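Hypothetical protein Atu2144 (PDB 2ODF) is of unknown function but belongs to the N-formylglutamate amidohydrolase family, and so probably acts as a hydrolase related to the zinc exopeptidases. Local coordinates at residues Arg67-Lys72 with Gly242-Leu247; Leu63-Leu68 with Gly235-Ile240; Gly25-Val30 with Phe73-Val78; Val149-His154 with Val222-Arg227. All coordinates share one frame; numbering follows the deposited sequence.

From the N terminus, strand 27-31 comes first and helix 62-73 follows. Contact 3 closes the first loop, where the chain leaves that helix and runs back beside strand 27-31. Contact 4 later pairs strand 149-156 with strand 220-227. Contact 3 has closed before contact 4 opens, so the two are in series; both lie in the same mixed sheet. The chain then enters helix 234-256, which returns to helix 62-73. Contact 2 is made near the start of both helices and contact 1 farther along. Both long loops enclose contact 4 and cross contact 3. Contacts 1 and 2 join the helices, 3 and 4 join strands, and helix residues such as Leu69 and Leu244 pack on the sheet.

Contact 1 (Arg67-Lys72 with Gly242-Leu247); sequences RLLSEK and GFLHEL
The ring of His245 is directed by a chi1 of 177°, which sets CG opposite the backbone N and swings the ring toward Lys72. In Lys72, chi1 -63° puts CG opposite the carbonyl carbon and sends the chain past His245 toward Gly242. Lys72 CB lies over one face of the His245 ring, 4.0 Å from its centroid and displaced toward the rim. This is a CH-pi contact. At the same residue, Lys72 O is 3.3 Å from His245 CE1, a close approach but not a hydrogen bond.

The lysine chain then runs extended past the histidine. Lys72 CD is 3.9 Å from His245 CB, and Lys72 CE comes to 3.8 Å from Gly242 N. The bend at chi4 then sets the direction of NZ. The amine stays apart from the ring, with Lys72 NZ 6.6 Å from His245 ND1. One turn earlier, the CD2 branch of Leu69 reaches across to His245 N at 4.1 Å and to Leu244 CB at 4.3 Å. The grip is therefore apolar and aromatic. Phe73 adds an edge-to-face stack on His245, and Leu69 also packs on Leu29 of the sheet. The segment axes pass 10.0 Å apart at 44°. This is helix-helix packing on one face of the central mixed sheet of an alpha/beta fold, with leucines on the inner side and the Lys72-His245 pair nearer the surface.

Contact 2 (Leu63-Leu68 with Gly235-Ile240); sequences LAVARL and GEQAAI
Gln237 and Ala238 meet Ala64, Val65 and Leu68 where two helices, 62-73 and 234-256, pack together over one face of the central sheet. The segment axes approach to 9.0 Å and cross at 51°. The small side chain of Ala64 leaves room for the extended Gln237. Ala64 CB is 3.5 Å from Gln237 CD and 3.4 Å from Gln237 OE1, so the methyl meets the amide group as a whole. The amide is held from elsewhere, since Gln237 NE2 gives a hydrogen bond to Ile231 O. Closer to the backbone, Val65 CG2 touches Gln237 CG at 4.2 Å.

Leu68 approaches the other helix with one branch. A chi2 of 179° sets CD1 anti to CA and points it at the peptide between Gln237 and Ala238. Leu68 CD1 is 3.4 Å from Ala238 N and 3.9 Å from Gln237 CB. The contact is mostly methyl groups against amides, near the surface. Toward the sheet, Val65 and Ile240 both rest on Ile226 of strand 220-227. Ala66 and Arg67 pack on Leu77 of strand 77-80, and Arg67 also forms a salt bridge with Glu19 of strand 16-19.

Contact 3 (Gly25-Val30 with Phe73-Val78); sequences GDVLLV and FHATLV
Leu29 leads into this contact from strand 27-31, facing Leu77 and Ala75. Its CB lies 3.8 Å from Leu77 CD1 and 3.5 Å from Thr76 O. A chi1 of -66° turns CG away from the carbonyl carbon and past the same Thr76 oxygen. At the tip, Leu29 CD1 rests on the methyl of Ala75, 4.0 Å from its CB, and also meets Leu69 and Ser70 of helix 62-73, which covers this face.

The backbone of Leu29 hydrogen-bonds to the residues before and after Leu77. Leu29 N hydrogen-bonds to Thr76 O at 2.9 Å, and Val78 N hydrogen-bonds to Leu29 O at 2.9 Å. Both bonds are fairly straight. They make a parallel pairing of Leu29 with Leu77 and of Val30 with Val78. On the other face, Leu28 CD1 lies beside Thr76 CG2 at 3.7 Å, while Thr76 OG1 is hydrogen-bonded to Asn20 O and Arg141 NH2.

Before the strands pair, water takes over. One water accepts from Thr76 N at 2.9 Å and donates to Gly25 O and Val27 O. A second links Val27 N to Phe73 O. Here the helix ends in a Schellman motif at His74, whose carbonyl O receives a weak hydrogen bond from Gly25 N. The helix thus completes a beta-alpha-beta crossover between neighbouring parallel strands. The chemistry implies a seam in which direct bonds satisfy the backbone where the strands pair, water bridges their polar groups where they separate, and apolar side chains pack on both faces.

Contact 4 (Val149-His154 with Val222-Arg227); sequences VVVTIH and VMIEIR
The His154 ring has the CE methyl of Met223 over one face, a CH-pi contact 3.7 Å from the centroid and almost exactly on the ring normal. Met223 SD stands farther off above the same face, 4.6 Å from the centroid. Thr152 CB lies at the ring edge, in plane, and Ile224 O is also at the edge, near the plane. His33 makes an edge-to-face ring pair with His154. The extended Met223 chain, chi1 168°, carries its methyl to the ring after passing Thr152, whose OG1 is 3.2 Å from Met223 CG. Glu225 bends back, with OE1 3.3 Å from His154 CB.

Five backbone hydrogen bonds join the parallel strands. They alternate from Val222 N to Val150 O at one end to Ile226 N to His154 O at the other, both 3.0 Å. The opposite face is apolar. There Ile224 CD1 meets Val151 CG1 at 3.8 Å and Ile153 CD1 at 4.0 Å.

The His154 side faces Glu32, Asp59 and Asn90, polar residues in the loops around it, consistent with an active-site region though unproven. The Ile224 face is covered by helices 178-186 and 234-256, with Leu69 of helix 62-73 on Ile153. Strands 27-31 and 169-172 flank the pair.

Contact 1 (Arg67-Lys72 with Gly242-Leu247)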
loop_
_atom_site.group_PDB
_atom_site.type_symbol
_atom_site.label_atom_id
_atom_site.label_comp_id
_atom_site.label_asym_id
_atom_site.label_seq_id
_atom_site.Cartn_x
_atom_site.Cartn_y
_atom_site.Cartn_z
ATOM N N ARG A 67 -23.290 4.124 13.406
ATOM C CA ARG A 67 -23.280 4.396 14.823
ATOM C C ARG A 67 -24.516 3.854 15.540
ATOM O O ARG A 67 -24.403 3.258 16.556
ATOM C CB ARG A 67 -23.052 5.873 15.094
ATOM C CG ARG A 67 -21.675 6.355 14.764
ATOM C CD ARG A 67 -21.485 7.782 15.040
ATOM N NE ARG A 67 -20.081 8.038 15.158
ATOM C CZ ARG A 67 -19.484 9.122 14.733
ATOM N NH1 ARG A 67 -20.168 10.070 14.163
ATOM N NH2 ARG A 67 -18.200 9.252 14.899
ATOM N N LEU A 68 -25.664 4.067 14.924
ATOM C CA LEU A 68 -26.923 3.605 15.506
ATOM C C LEU A 68 -26.943 2.094 15.552
ATOM O O LEU A 68 -27.340 1.516 16.559
ATOM C CB LEU A 68 -28.117 4.151 14.744
ATOM C CG LEU A 68 -28.297 5.656 14.844
ATOM C CD1 LEU A 68 -29.494 6.035 14.010
ATOM C CD2 LEU A 68 -28.457 6.132 16.284
ATOM N N LEU A 69 -26.498 1.448 14.479
ATOM C CA LEU A 69 -26.315 -0.012 14.468
ATOM C C LEU A 69 -25.290 -0.544 15.480
ATOM O O LEU A 69 -25.428 -1.643 15.987
ATOM C CB LEU A 69 -25.960 -0.493 13.042
ATOM C CG LEU A 69 -27.049 -0.336 11.977
ATOM C CD1 LEU A 69 -26.534 -0.712 10.603
ATOM C CD2 LEU A 69 -28.266 -1.209 12.343
ATOM N N SER A 70 -24.257 0.235 15.767
ATOM C CA SER A 70 -23.257 -0.123 16.768
ATOM C C SER A 70 -23.902 -0.253 18.176
ATOM O O SER A 70 -23.586 -1.185 18.930
ATOM C CB SER A 70 -22.136 0.917 16.743
ATOM O OG SER A 70 -21.153 0.656 17.726
ATOM N N GLU A 71 -24.815 0.658 18.478
ATOM C CA GLU A 71 -25.638 0.650 19.706
ATOM C C GLU A 71 -26.596 -0.552 19.685
ATOM O O GLU A 71 -26.621 -1.344 20.615
ATOM C CB GLU A 71 -26.441 1.966 19.825
ATOM C CG GLU A 71 -25.588 3.245 20.012
ATOM C CD GLU A 71 -26.271 4.604 19.584
ATOM O OE1 GLU A 71 -27.509 4.817 19.792
ATOM O OE2 GLU A 71 -25.530 5.484 19.052
ATOM N N LYS A 72 -27.362 -0.697 18.611
ATOM C CA LYS A 72 -28.366 -1.757 18.536
ATOM C C LYS A 72 -27.777 -3.171 18.540
ATOM O O LYS A 72 -28.328 -4.055 19.174
ATOM C CB LYS A 72 -29.253 -1.568 17.308
ATOM C CG LYS A 72 -30.057 -0.263 17.364
ATOM C CD LYS A 72 -30.857 -0.086 16.133
ATOM C CE LYS A 72 -31.644 1.236 16.150
ATOM N NZ LYS A 72 -32.777 1.164 17.099
ATOM N N GLY A 242 -33.254 0.828 12.692
ATOM C CA GLY A 242 -34.161 -0.164 13.278
ATOM C C GLY A 242 -34.615 -1.207 12.275
ATOM O O GLY A 242 -34.657 -2.396 12.596
ATOM N N PHE A 243 -34.962 -0.778 11.066
ATOM C CA PHE A 243 -35.339 -1.711 10.015
ATOM C C PHE A 243 -34.253 -2.765 9.799
ATOM O O PHE A 243 -34.530 -3.952 9.675
ATOM C CB PHE A 243 -35.594 -0.983 8.695
ATOM C CG PHE A 243 -35.898 -1.908 7.567
ATOM C CD1 PHE A 243 -37.180 -2.407 7.396
ATOM C CD2 PHE A 243 -34.904 -2.312 6.701
ATOM C CE1 PHE A 243 -37.468 -3.295 6.378
ATOM C CE2 PHE A 243 -35.177 -3.197 5.662
ATOM C CZ PHE A 243 -36.463 -3.692 5.501
ATOM N N LEU A 244 -33.009 -2.296 9.708
ATOM C CA LEU A 244 -31.880 -3.158 9.382
ATOM C C LEU A 244 -31.495 -4.037 10.566
ATOM O O LEU A 244 -31.069 -5.163 10.371
ATOM C CB LEU A 244 -30.679 -2.316 8.945
ATOM C CG LEU A 244 -30.752 -1.628 7.585
ATOM C CD1 LEU A 244 -29.578 -0.630 7.454
ATOM C CD2 LEU A 244 -30.730 -2.640 6.415
ATOM N N HIS A 245 -31.652 -3.523 11.786
ATOM C CA HIS A 245 -31.431 -4.319 12.981
ATOM C C HIS A 245 -32.424 -5.492 13.026
ATOM O O HIS A 245 -32.039 -6.623 13.302
ATOM C CB HIS A 245 -31.547 -3.460 14.242
ATOM C CG HIS A 245 -31.408 -4.245 15.507
ATOM N ND1 HIS A 245 -30.216 -4.803 15.907
ATOM C CD2 HIS A 245 -32.322 -4.616 16.427
ATOM C CE1 HIS A 245 -30.398 -5.478 17.024
ATOM N NE2 HIS A 245 -31.666 -5.374 17.364
ATOM N N GLU A 246 -33.686 -5.218 12.710
ATOM C CA GLU A 246 -34.712 -6.268 12.639
ATOM C C GLU A 246 -34.374 -7.321 11.593
ATOM O O GLU A 246 -34.320 -8.492 11.919
ATOM C CB GLU A 246 -36.083 -5.652 12.343
ATOM C CG GLU A 246 -36.618 -4.785 13.463
ATOM C CD GLU A 246 -37.467 -5.545 14.497
ATOM O OE1 GLU A 246 -37.328 -6.793 14.619
ATOM O OE2 GLU A 246 -38.279 -4.867 15.185
ATOM N N LEU A 247 -34.118 -6.876 10.361
ATOM C CA LEU A 247 -33.785 -7.726 9.216
ATOM C C LEU A 247 -32.535 -8.589 9.403
ATOM O O LEU A 247 -32.572 -9.814 9.217
ATOM C CB LEU A 247 -33.611 -6.869 7.957
ATOM C CG LEU A 247 -33.435 -7.582 6.607
ATOM C CD1 LEU A 247 -34.686 -8.384 6.266
ATOM C CD2 LEU A 247 -33.111 -6.589 5.472
#

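Contact 2 (Leu63-Leu68 with Gly235-Ile240)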
loop_
_atom_site.group_PDB
_atom_site.type_symbol
_atom_site.label_atom_id
_atom_site.label_comp_id
_atom_site.label_asym_id
_atom_site.label_seq_id
_atom_site.Cartn_x
_atom_site.Cartn_y
_atom_site.Cartn_z
ATOM N N LEU A 63 -22.194 6.795 8.226
ATOM C CA LEU A 63 -21.578 6.720 9.550
ATOM C C LEU A 63 -22.660 6.875 10.640
ATOM O O LEU A 63 -22.602 6.230 11.681
ATOM C CB LEU A 63 -20.499 7.800 9.706
ATOM C CG LEU A 63 -19.770 7.889 11.013
ATOM C CD1 LEU A 63 -19.140 6.529 11.292
ATOM C CD2 LEU A 63 -18.727 9.076 11.007
ATOM N N ALA A 64 -23.664 7.705 10.360
ATOM C CA ALA A 64 -24.701 8.005 11.336
ATOM C C ALA A 64 -25.508 6.748 11.590
ATOM O O ALA A 64 -25.774 6.403 12.747
ATOM C CB ALA A 64 -25.615 9.131 10.812
ATOM N N VAL A 65 -25.889 6.078 10.492
ATOM C CA VAL A 65 -26.575 4.792 10.541
ATOM C C VAL A 65 -25.701 3.733 11.197
ATOM O O VAL A 65 -26.171 2.992 12.035
ATOM C CB VAL A 65 -27.030 4.327 9.147
ATOM C CG1 VAL A 65 -27.443 2.853 9.174
ATOM C CG2 VAL A 65 -28.169 5.223 8.635
ATOM N N ALA A 66 -24.422 3.679 10.816
ATOM C CA ALA A 66 -23.460 2.739 11.429
ATOM C C ALA A 66 -23.323 2.896 12.949
ATOM O O ALA A 66 -23.220 1.906 13.671
ATOM C CB ALA A 66 -22.107 2.856 10.752
ATOM N N ARG A 67 -23.290 4.124 13.406
ATOM C CA ARG A 67 -23.280 4.396 14.823
ATOM C C ARG A 67 -24.516 3.854 15.540
ATOM O O ARG A 67 -24.403 3.258 16.556
ATOM C CB ARG A 67 -23.052 5.873 15.094
ATOM C CG ARG A 67 -21.675 6.355 14.764
ATOM C CD ARG A 67 -21.485 7.782 15.040
ATOM N NE ARG A 67 -20.081 8.038 15.158
ATOM C CZ ARG A 67 -19.484 9.122 14.733
ATOM N NH1 ARG A 67 -20.168 10.070 14.163
ATOM N NH2 ARG A 67 -18.200 9.252 14.899
ATOM N N LEU A 68 -25.664 4.067 14.924
ATOM C CA LEU A 68 -26.923 3.605 15.506
ATOM C C LEU A 68 -26.943 2.094 15.552
ATOM O O LEU A 68 -27.340 1.516 16.559
ATOM C CB LEU A 68 -28.117 4.151 14.744
ATOM C CG LEU A 68 -28.297 5.656 14.844
ATOM C CD1 LEU A 68 -29.494 6.035 14.010
ATOM C CD2 LEU A 68 -28.457 6.132 16.284
ATOM N N GLY A 235 -34.000 11.323 12.562
ATOM C CA GLY A 235 -35.178 10.436 12.651
ATOM C C GLY A 235 -35.174 9.340 11.605
ATOM O O GLY A 235 -35.443 8.167 11.921
ATOM N N GLU A 236 -34.846 9.722 10.372
ATOM C CA GLU A 236 -34.744 8.791 9.236
ATOM C C GLU A 236 -33.638 7.796 9.476
ATOM O O GLU A 236 -33.791 6.613 9.176
ATOM C CB GLU A 236 -34.496 9.534 7.930
ATOM C CG GLU A 236 -35.667 10.428 7.456
ATOM C CD GLU A 236 -35.277 11.383 6.324
ATOM O OE1 GLU A 236 -34.129 11.314 5.823
ATOM O OE2 GLU A 236 -36.128 12.200 5.910
ATOM N N GLN A 237 -32.522 8.274 10.006
ATOM C CA GLN A 237 -31.395 7.400 10.365
ATOM C C GLN A 237 -31.791 6.349 11.394
ATOM O O GLN A 237 -31.523 5.135 11.221
ATOM C CB GLN A 237 -30.183 8.239 10.833
ATOM C CG GLN A 237 -29.557 9.082 9.662
ATOM C CD GLN A 237 -28.789 10.318 10.115
ATOM O OE1 GLN A 237 -28.634 10.569 11.317
ATOM N NE2 GLN A 237 -28.301 11.098 9.140
ATOM N N ALA A 238 -32.462 6.802 12.448
ATOM C CA ALA A 238 -32.956 5.903 13.507
ATOM C C ALA A 238 -33.925 4.872 12.935
ATOM O O ALA A 238 -33.870 3.686 13.282
ATOM C CB ALA A 238 -33.648 6.718 14.639
ATOM N N ALA A 239 -34.824 5.330 12.073
ATOM C CA ALA A 239 -35.803 4.460 11.446
ATOM C C ALA A 239 -35.115 3.353 10.631
ATOM O O ALA A 239 -35.336 2.177 10.839
ATOM C CB ALA A 239 -36.764 5.286 10.560
ATOM N N ILE A 240 -34.277 3.749 9.692
ATOM C CA ILE A 240 -33.584 2.795 8.828
ATOM C C ILE A 240 -32.678 1.862 9.641
ATOM O O ILE A 240 -32.584 0.648 9.331
ATOM C CB ILE A 240 -32.811 3.523 7.689
ATOM C CG1 ILE A 240 -33.795 4.040 6.615
ATOM C CG2 ILE A 240 -31.731 2.603 7.054
ATOM C CD1 ILE A 240 -34.594 2.912 5.856
#

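Contact 3 (Gly25-Val30 with Phe73-Val78)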
loop_
_atom_site.group_PDB
_atom_site.type_symbol
_atom_site.label_atom_id
_atom_site.label_comp_id
_atom_site.label_asym_id
_atom_site.label_seq_id
_atom_site.Cartn_x
_atom_site.Cartn_y
_atom_site.Cartn_z
ATOM N N GLY A 25 -20.776 -7.803 20.939
ATOM C CA GLY A 25 -21.536 -8.277 19.778
ATOM C C GLY A 25 -20.712 -8.989 18.713
ATOM O O GLY A 25 -19.554 -8.660 18.507
ATOM N N ASP A 26 -21.333 -9.956 18.033
ATOM C CA ASP A 26 -20.688 -10.701 16.946
ATOM C C ASP A 26 -20.467 -9.838 15.680
ATOM O O ASP A 26 -19.540 -10.092 14.903
ATOM C CB ASP A 26 -21.531 -11.921 16.526
ATOM C CG ASP A 26 -21.785 -12.917 17.662
ATOM O OD1 ASP A 26 -20.949 -13.035 18.600
ATOM O OD2 ASP A 26 -22.842 -13.593 17.590
ATOM N N VAL A 27 -21.304 -8.825 15.459
ATOM C CA VAL A 27 -21.197 -8.000 14.257
ATOM C C VAL A 27 -20.017 -6.990 14.356
ATOM O O VAL A 27 -19.806 -6.355 15.390
ATOM C CB VAL A 27 -22.531 -7.289 13.952
ATOM C CG1 VAL A 27 -22.379 -6.259 12.891
ATOM C CG2 VAL A 27 -23.595 -8.321 13.528
ATOM N N LEU A 28 -19.217 -6.917 13.293
ATOM C CA LEU A 28 -18.143 -5.916 13.165
ATOM C C LEU A 28 -18.533 -4.994 12.025
ATOM O O LEU A 28 -18.596 -5.414 10.848
ATOM C CB LEU A 28 -16.802 -6.589 12.871
ATOM C CG LEU A 28 -15.555 -5.680 12.736
ATOM C CD1 LEU A 28 -15.312 -4.772 13.953
ATOM C CD2 LEU A 28 -14.273 -6.504 12.383
ATOM N N LEU A 29 -18.871 -3.760 12.388
ATOM C CA LEU A 29 -19.329 -2.770 11.447
ATOM C C LEU A 29 -18.129 -2.018 10.885
ATOM O O LEU A 29 -17.205 -1.657 11.640
ATOM C CB LEU A 29 -20.292 -1.792 12.111
ATOM C CG LEU A 29 -21.644 -2.365 12.576
ATOM C CD1 LEU A 29 -22.312 -1.516 13.706
ATOM C CD2 LEU A 29 -22.578 -2.585 11.375
ATOM N N VAL A 30 -18.155 -1.805 9.566
ATOM C CA VAL A 30 -17.076 -1.134 8.812
ATOM C C VAL A 30 -17.680 -0.058 7.898
ATOM O O VAL A 30 -18.625 -0.322 7.149
ATOM C CB VAL A 30 -16.244 -2.150 7.979
ATOM C CG1 VAL A 30 -15.119 -1.431 7.186
ATOM C CG2 VAL A 30 -15.718 -3.299 8.919
ATOM N N PHE A 73 -26.665 -3.380 17.838
ATOM C CA PHE A 73 -26.023 -4.694 17.794
ATOM C C PHE A 73 -24.939 -4.913 18.840
ATOM O O PHE A 73 -24.341 -6.006 18.873
ATOM C CB PHE A 73 -25.433 -4.967 16.395
ATOM C CG PHE A 73 -26.447 -5.409 15.394
ATOM C CD1 PHE A 73 -26.940 -6.700 15.422
ATOM C CD2 PHE A 73 -26.901 -4.553 14.408
ATOM C CE1 PHE A 73 -27.898 -7.122 14.498
ATOM C CE2 PHE A 73 -27.855 -4.982 13.466
ATOM C CZ PHE A 73 -28.350 -6.254 13.524
ATOM N N HIS A 74 -24.673 -3.906 19.677
ATOM C CA HIS A 74 -23.536 -3.918 20.617
ATOM C C HIS A 74 -22.294 -4.337 19.849
ATOM O O HIS A 74 -21.608 -5.309 20.171
ATOM C CB HIS A 74 -23.836 -4.797 21.820
ATOM C CG HIS A 74 -25.157 -4.479 22.432
ATOM N ND1 HIS A 74 -25.358 -3.354 23.204
ATOM C CD2 HIS A 74 -26.369 -5.066 22.296
ATOM C CE1 HIS A 74 -26.626 -3.297 23.570
ATOM N NE2 HIS A 74 -27.263 -4.321 23.028
ATOM N N ALA A 75 -22.024 -3.570 18.808
ATOM C CA ALA A 75 -21.038 -3.967 17.805
ATOM C C ALA A 75 -19.972 -2.886 17.604
ATOM O O ALA A 75 -20.277 -1.717 17.402
ATOM C CB ALA A 75 -21.716 -4.257 16.524
ATOM N N THR A 76 -18.722 -3.315 17.635
ATOM C CA THR A 76 -17.598 -2.485 17.251
ATOM C C THR A 76 -17.785 -1.896 15.839
ATOM O O THR A 76 -18.300 -2.550 14.913
ATOM C CB THR A 76 -16.315 -3.308 17.306
ATOM O OG1 THR A 76 -16.131 -3.784 18.639
ATOM C CG2 THR A 76 -15.091 -2.495 16.849
ATOM N N LEU A 77 -17.354 -0.649 15.705
ATOM C CA LEU A 77 -17.431 0.083 14.445
ATOM C C LEU A 77 -16.055 0.629 14.136
ATOM O O LEU A 77 -15.493 1.342 14.954
ATOM C CB LEU A 77 -18.415 1.233 14.520
ATOM C CG LEU A 77 -18.439 2.284 13.410
ATOM C CD1 LEU A 77 -18.706 1.656 12.052
ATOM C CD2 LEU A 77 -19.493 3.336 13.755
ATOM N N VAL A 78 -15.535 0.271 12.972
ATOM C CA VAL A 78 -14.279 0.803 12.446
ATOM C C VAL A 78 -14.607 1.661 11.253
ATOM O O VAL A 78 -15.298 1.216 10.331
ATOM C CB VAL A 78 -13.312 -0.290 12.006
ATOM C CG1 VAL A 78 -11.973 0.337 11.524
ATOM C CG2 VAL A 78 -13.081 -1.272 13.135
HETATM O O HOH W 1 -18.497 -6.244 17.691
HETATM O O HOH W 2 -23.799 -8.027 16.967
#

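Contact 4 (Val149-His154 with Val222-Arg227)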
loop_
_atom_site.group_PDB
_atom_site.type_symbol
_atom_site.label_atom_id
_atom_site.label_comp_id
_atom_site.label_asym_id
_atom_site.label_seq_id
_atom_site.Cartn_x
_atom_site.Cartn_y
_atom_site.Cartn_z
ATOM N N VAL A 149 -18.970 -11.311 12.206
ATOM C CA VAL A 149 -19.853 -11.114 11.068
ATOM C C VAL A 149 -19.480 -9.727 10.520
ATOM O O VAL A 149 -19.634 -8.701 11.204
ATOM C CB VAL A 149 -21.364 -11.153 11.439
ATOM C CG1 VAL A 149 -22.250 -10.856 10.204
ATOM C CG2 VAL A 149 -21.792 -12.505 12.109
ATOM N N VAL A 150 -18.948 -9.705 9.303
ATOM C CA VAL A 150 -18.392 -8.461 8.748
ATOM C C VAL A 150 -19.481 -7.742 8.003
ATOM O O VAL A 150 -19.995 -8.242 7.017
ATOM C CB VAL A 150 -17.173 -8.740 7.830
ATOM C CG1 VAL A 150 -16.588 -7.409 7.221
ATOM C CG2 VAL A 150 -16.112 -9.508 8.618
ATOM N N VAL A 151 -19.810 -6.536 8.452
ATOM C CA VAL A 151 -20.924 -5.810 7.860
ATOM C C VAL A 151 -20.420 -4.436 7.496
ATOM O O VAL A 151 -20.032 -3.682 8.380
ATOM C CB VAL A 151 -22.112 -5.670 8.844
ATOM C CG1 VAL A 151 -23.242 -4.836 8.184
ATOM C CG2 VAL A 151 -22.614 -7.059 9.309
ATOM N N THR A 152 -20.403 -4.116 6.207
ATOM C CA THR A 152 -20.040 -2.767 5.767
ATOM C C THR A 152 -21.291 -1.926 5.441
ATOM O O THR A 152 -22.319 -2.434 4.961
ATOM C CB THR A 152 -19.060 -2.783 4.581
ATOM O OG1 THR A 152 -19.754 -3.045 3.368
ATOM C CG2 THR A 152 -17.993 -3.871 4.739
ATOM N N ILE A 153 -21.187 -0.633 5.733
ATOM C CA ILE A 153 -22.322 0.290 5.611
ATOM C C ILE A 153 -21.991 1.418 4.652
ATOM O O ILE A 153 -21.022 2.170 4.858
ATOM C CB ILE A 153 -22.695 0.926 6.993
ATOM C CG1 ILE A 153 -22.945 -0.143 8.067
ATOM C CG2 ILE A 153 -23.852 1.891 6.856
ATOM C CD1 ILE A 153 -24.106 -1.098 7.801
ATOM N N HIS A 154 -22.824 1.552 3.625
ATOM C CA HIS A 154 -22.637 2.509 2.549
ATOM C C HIS A 154 -23.966 3.226 2.249
ATOM O O HIS A 154 -25.058 2.699 2.550
ATOM C CB HIS A 154 -22.199 1.809 1.261
ATOM C CG HIS A 154 -20.774 1.345 1.265
ATOM N ND1 HIS A 154 -20.326 0.311 2.060
ATOM C CD2 HIS A 154 -19.696 1.787 0.575
ATOM C CE1 HIS A 154 -19.035 0.121 1.835
ATOM N NE2 HIS A 154 -18.628 1.014 0.951
ATOM N N VAL A 222 -21.745 -9.098 4.750
ATOM C CA VAL A 222 -22.618 -8.438 3.804
ATOM C C VAL A 222 -22.205 -6.978 3.697
ATOM O O VAL A 222 -21.642 -6.389 4.607
ATOM C CB VAL A 222 -24.122 -8.548 4.247
ATOM C CG1 VAL A 222 -24.394 -7.636 5.504
ATOM C CG2 VAL A 222 -25.060 -8.189 3.118
ATOM N N MET A 223 -22.528 -6.390 2.568
ATOM C CA MET A 223 -22.353 -4.969 2.363
ATOM C C MET A 223 -23.737 -4.404 2.148
ATOM O O MET A 223 -24.492 -4.912 1.336
ATOM C CB MET A 223 -21.446 -4.771 1.144
ATOM C CG MET A 223 -21.333 -3.371 0.565
ATOM S SD MET A 223 -20.070 -3.204 -0.745
ATOM C CE MET A 223 -20.509 -1.603 -1.239
ATOM N N ILE A 224 -24.076 -3.383 2.927
ATOM C CA ILE A 224 -25.382 -2.778 2.902
ATOM C C ILE A 224 -25.285 -1.387 2.254
ATOM O O ILE A 224 -24.525 -0.532 2.700
ATOM C CB ILE A 224 -25.994 -2.659 4.358
ATOM C CG1 ILE A 224 -26.187 -4.025 4.975
ATOM C CG2 ILE A 224 -27.334 -1.962 4.335
ATOM C CD1 ILE A 224 -26.495 -3.986 6.393
ATOM N N GLU A 225 -26.086 -1.187 1.223
ATOM C CA GLU A 225 -26.230 0.079 0.529
ATOM C C GLU A 225 -27.606 0.675 0.860
ATOM O O GLU A 225 -28.616 -0.010 0.742
ATOM C CB GLU A 225 -26.146 -0.171 -0.973
ATOM C CG GLU A 225 -24.755 -0.262 -1.516
ATOM C CD GLU A 225 -24.091 1.061 -1.709
ATOM O OE1 GLU A 225 -24.513 2.068 -1.125
ATOM O OE2 GLU A 225 -23.094 1.089 -2.439
ATOM N N ILE A 226 -27.629 1.942 1.261
ATOM C CA ILE A 226 -28.853 2.661 1.589
ATOM C C ILE A 226 -28.944 3.894 0.711
ATOM O O ILE A 226 -28.016 4.713 0.685
ATOM C CB ILE A 226 -28.827 3.091 3.048
ATOM C CG1 ILE A 226 -28.539 1.899 3.962
ATOM C CG2 ILE A 226 -30.122 3.816 3.443
ATOM C CD1 ILE A 226 -28.054 2.328 5.324
ATOM N N ARG A 227 -30.057 4.085 0.007
ATOM C CA ARG A 227 -30.197 5.283 -0.820
ATOM C C ARG A 227 -30.198 6.518 0.094
ATOM O O ARG A 227 -30.924 6.558 1.093
ATOM C CB ARG A 227 -31.446 5.196 -1.700
ATOM C CG ARG A 227 -31.391 6.075 -2.934
ATOM C CD ARG A 227 -32.674 5.965 -3.748
ATOM N NE ARG A 227 -33.819 6.483 -2.987
ATOM C CZ ARG A 227 -35.095 6.125 -3.156
ATOM N NH1 ARG A 227 -35.454 5.240 -4.066
ATOM N NH2 ARG A 227 -36.019 6.674 -2.384
#